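Local coordinates for protein angel homolog 2 (Homo sapiens, PDB 6RW0) that acts as a 2',3'-cyclic phosphatase of the CCR4/nocturin deadenylase family and probably binds mRNA 3'-untranslated regions, at residues V15-I23 against L391-D402. Numbering follows the deposited sequence.
Sequences VIKRNWEYI and LLARLSLLTEQD
R18 reaches across L395 to the backbone of S396, just before 15-23 enters an antiparallel pairing with strand 391-395. That pairing makes strand 20-22 an outermost strand of one of the two large mixed sheets of this DNase I-like fold: W20 and Y22 form non-hydrogen-bonded pairs with L395 and A393, E21 a hydrogen-bonded pair with R394, and the short axes run at 153°. The R18 chain bends at chi3, turning NE onto S396 O at 2.7 Å, with the acceptor in the guanidinium plane and a nearly straight N-H...O angle of 174°. R18 NH2 reaches L395 O less favourably, at 3.2 Å and from above the carbonyl plane, while R18 NH1 binds P420 O. L395 packs against the group: its CD2 lies 3.6 Å above the centre of one R18 guanidinium face, and the two side chains cross at about a right angle. These bonds, with a weak further one from R18 NH2 to S396 O, hold the guanidinium against the 395-396 backbone and P420.

S396 extends the hydrogen bonding past the end of the strand. Its N donates to N19 O, and its OG accepts from N19 N at 2.8 Å; the same OG donates to a water that itself donates to K17 O and L397 O, so one hydroxyl ties together both backbones. On the side of the sheet bearing E21 and R394, these two form a salt bridge: R394 NE meets E21 OE1 at 3.0 Å and R394 NH2 joins it, in the guanidinium plane, although carboxylate and guanidinium planes are 55° apart; R394 NH1 turns to V339 O. On the side of W20 and Y22, A393 CB makes a CH-pi contact over the Y22 ring face, 4.1 Å from its centroid. One guanidinium face of R394 is covered by I23, whose CD1 sits 3.8 Å from CZ of R394.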
# COMPACT_ATOMS: atom_id res chain seq x y z
N VAL A 15 -23.40 8.19 -14.65
CA VAL A 15 -23.46 7.94 -13.21
C VAL A 15 -22.06 7.70 -12.67
O VAL A 15 -21.27 6.92 -13.23
CB VAL A 15 -24.39 6.75 -12.92
CG1 VAL A 15 -24.15 6.17 -11.53
CG2 VAL A 15 -25.85 7.16 -13.08
N ILE A 16 -21.72 8.37 -11.56
CA ILE A 16 -20.40 8.21 -10.89
C ILE A 16 -20.69 7.52 -9.57
O ILE A 16 -21.18 8.17 -8.67
CB ILE A 16 -19.70 9.56 -10.68
CG1 ILE A 16 -19.54 10.29 -12.01
CG2 ILE A 16 -18.37 9.34 -9.98
CD1 ILE A 16 -18.93 11.65 -11.87
N LYS A 17 -20.45 6.22 -9.49
CA LYS A 17 -20.78 5.46 -8.28
C LYS A 17 -19.70 4.42 -8.02
O LYS A 17 -19.18 3.88 -8.98
CB LYS A 17 -22.15 4.78 -8.44
CG LYS A 17 -22.61 3.98 -7.23
CD LYS A 17 -24.06 3.57 -7.20
CE LYS A 17 -24.39 2.86 -5.91
NZ LYS A 17 -25.81 2.42 -5.86
N ARG A 18 -19.42 4.13 -6.76
CA ARG A 18 -18.53 3.03 -6.38
C ARG A 18 -19.48 1.90 -5.97
O ARG A 18 -20.24 2.09 -5.05
CB ARG A 18 -17.59 3.48 -5.26
CG ARG A 18 -16.68 4.60 -5.71
CD ARG A 18 -15.49 4.76 -4.78
NE ARG A 18 -14.64 3.61 -4.89
CZ ARG A 18 -13.62 3.35 -4.09
NH1 ARG A 18 -13.29 4.21 -3.15
NH2 ARG A 18 -12.96 2.22 -4.24
N ASN A 19 -19.40 0.77 -6.65
CA ASN A 19 -20.31 -0.37 -6.44
C ASN A 19 -19.57 -1.56 -5.84
O ASN A 19 -18.42 -1.69 -6.10
CB ASN A 19 -20.83 -0.89 -7.78
CG ASN A 19 -21.27 0.21 -8.71
OD1 ASN A 19 -20.59 0.55 -9.67
ND2 ASN A 19 -22.41 0.77 -8.42
N TRP A 20 -20.26 -2.40 -5.09
CA TRP A 20 -19.66 -3.68 -4.68
C TRP A 20 -19.76 -4.59 -5.89
O TRP A 20 -20.86 -4.81 -6.36
CB TRP A 20 -20.41 -4.28 -3.50
CG TRP A 20 -19.92 -3.84 -2.16
CD1 TRP A 20 -20.62 -3.12 -1.25
CD2 TRP A 20 -18.62 -4.04 -1.61
NE1 TRP A 20 -19.85 -2.87 -0.15
CE2 TRP A 20 -18.61 -3.41 -0.35
CE3 TRP A 20 -17.45 -4.65 -2.05
CZ2 TRP A 20 -17.49 -3.42 0.47
CZ3 TRP A 20 -16.35 -4.68 -1.24
CH2 TRP A 20 -16.38 -4.07 0.00
N GLU A 21 -18.65 -5.03 -6.43
CA GLU A 21 -18.62 -5.99 -7.51
C GLU A 21 -18.30 -7.34 -6.89
O GLU A 21 -17.25 -7.50 -6.25
CB GLU A 21 -17.54 -5.66 -8.54
CG GLU A 21 -17.75 -4.38 -9.30
CD GLU A 21 -16.63 -4.13 -10.29
OE1 GLU A 21 -15.58 -4.80 -10.21
OE2 GLU A 21 -16.82 -3.25 -11.16
N TYR A 22 -19.20 -8.29 -7.05
CA TYR A 22 -18.99 -9.65 -6.57
C TYR A 22 -18.27 -10.44 -7.64
O TYR A 22 -18.59 -10.35 -8.83
CB TYR A 22 -20.33 -10.28 -6.20
CG TYR A 22 -20.83 -9.70 -4.90
CD1 TYR A 22 -20.47 -10.26 -3.69
CD2 TYR A 22 -21.63 -8.55 -4.89
CE1 TYR A 22 -20.90 -9.72 -2.49
CE2 TYR A 22 -22.06 -8.01 -3.69
CZ TYR A 22 -21.70 -8.60 -2.50
OH TYR A 22 -22.13 -8.07 -1.30
N ILE A 23 -17.26 -11.19 -7.22
CA ILE A 23 -16.39 -11.90 -8.13
C ILE A 23 -16.85 -13.35 -8.28
O ILE A 23 -18.04 -13.62 -8.43
CB ILE A 23 -14.93 -11.85 -7.66
CG1 ILE A 23 -14.51 -10.42 -7.33
CG2 ILE A 23 -14.03 -12.45 -8.72
CD1 ILE A 23 -14.51 -9.47 -8.51
N LEU A 391 -11.18 -14.07 -3.31
CA LEU A 391 -11.73 -12.72 -3.37
C LEU A 391 -13.23 -12.83 -3.62
O LEU A 391 -13.65 -13.35 -4.66
CB LEU A 391 -11.08 -11.92 -4.48
CG LEU A 391 -11.64 -10.51 -4.64
CD1 LEU A 391 -11.38 -9.67 -3.40
CD2 LEU A 391 -11.03 -9.83 -5.85
N LEU A 392 -14.03 -12.36 -2.67
CA LEU A 392 -15.48 -12.41 -2.82
C LEU A 392 -16.03 -11.17 -3.51
O LEU A 392 -16.96 -11.28 -4.32
CB LEU A 392 -16.13 -12.54 -1.44
CG LEU A 392 -15.80 -13.77 -0.61
CD1 LEU A 392 -16.48 -13.67 0.76
CD2 LEU A 392 -16.25 -15.03 -1.34
N ALA A 393 -15.49 -10.00 -3.19
CA ALA A 393 -16.04 -8.75 -3.71
C ALA A 393 -15.00 -7.64 -3.55
O ALA A 393 -14.09 -7.73 -2.73
CB ALA A 393 -17.31 -8.36 -2.96
N ARG A 394 -15.18 -6.59 -4.35
CA ARG A 394 -14.34 -5.41 -4.26
C ARG A 394 -15.20 -4.18 -4.51
O ARG A 394 -16.24 -4.26 -5.18
CB ARG A 394 -13.19 -5.45 -5.26
CG ARG A 394 -13.64 -5.47 -6.70
CD ARG A 394 -12.48 -5.74 -7.64
NE ARG A 394 -13.01 -5.85 -8.99
CZ ARG A 394 -12.48 -6.57 -9.97
NH1 ARG A 394 -11.37 -7.27 -9.78
NH2 ARG A 394 -13.08 -6.59 -11.15
N LEU A 395 -14.77 -3.04 -3.98
CA LEU A 395 -15.49 -1.78 -4.16
C LEU A 395 -14.92 -1.08 -5.39
O LEU A 395 -13.77 -0.64 -5.38
CB LEU A 395 -15.33 -0.89 -2.93
CG LEU A 395 -16.14 0.42 -2.98
CD1 LEU A 395 -17.61 0.06 -2.88
CD2 LEU A 395 -15.73 1.37 -1.89
N SER A 396 -15.74 -0.94 -6.43
CA SER A 396 -15.20 -0.50 -7.71
C SER A 396 -14.59 0.89 -7.63
O SER A 396 -15.02 1.75 -6.85
CB SER A 396 -16.30 -0.56 -8.78
OG SER A 396 -17.35 0.34 -8.50
N LEU A 397 -13.57 1.13 -8.45
CA LEU A 397 -12.79 2.39 -8.50
C LEU A 397 -13.42 3.31 -9.56
O LEU A 397 -14.51 3.03 -10.01
CB LEU A 397 -11.33 1.98 -8.76
CG LEU A 397 -10.55 1.57 -7.52
CD1 LEU A 397 -9.22 0.98 -7.93
CD2 LEU A 397 -10.34 2.74 -6.59
N LEU A 398 -12.79 4.43 -9.84
CA LEU A 398 -13.30 5.44 -10.78
C LEU A 398 -12.22 5.78 -11.79
O LEU A 398 -11.11 5.37 -11.65
CB LEU A 398 -13.68 6.68 -9.97
CG LEU A 398 -14.74 6.47 -8.89
CD1 LEU A 398 -14.89 7.73 -8.08
CD2 LEU A 398 -16.06 6.06 -9.50
N THR A 399 -12.62 6.47 -12.84
CA THR A 399 -11.70 6.96 -13.87
C THR A 399 -11.23 8.38 -13.52
O THR A 399 -11.81 9.01 -12.67
CB THR A 399 -12.34 6.96 -15.26
OG1 THR A 399 -13.34 7.97 -15.24
CG2 THR A 399 -12.95 5.63 -15.63
N GLU A 400 -10.21 8.84 -14.22
CA GLU A 400 -9.67 10.20 -14.09
C GLU A 400 -10.79 11.18 -14.45
O GLU A 400 -10.95 12.14 -13.76
CB GLU A 400 -8.47 10.36 -15.03
CG GLU A 400 -7.93 11.77 -15.10
CD GLU A 400 -6.69 11.90 -15.97
OE1 GLU A 400 -6.30 10.91 -16.55
OE2 GLU A 400 -6.18 13.00 -16.06
N GLN A 401 -11.53 10.90 -15.51
CA GLN A 401 -12.63 11.78 -15.96
C GLN A 401 -13.71 11.84 -14.88
O GLN A 401 -14.20 12.91 -14.63
CB GLN A 401 -13.21 11.31 -17.28
CG GLN A 401 -14.26 12.27 -17.81
CD GLN A 401 -14.98 11.81 -19.06
OE1 GLN A 401 -14.82 10.69 -19.53
NE2 GLN A 401 -15.80 12.69 -19.59
N ASP A 402 -14.02 10.73 -14.23
CA ASP A 402 -15.03 10.71 -13.15
C ASP A 402 -14.57 11.66 -12.05
O ASP A 402 -15.35 12.39 -11.55
CB ASP A 402 -15.15 9.34 -12.49
CG ASP A 402 -15.85 8.26 -13.29
OD1 ASP A 402 -16.66 8.62 -14.13
OD2 ASP A 402 -15.54 7.08 -13.07
O HOH W 1 -18.69 7.26 -15.27
O HOH W 2 -17.17 2.40 -10.28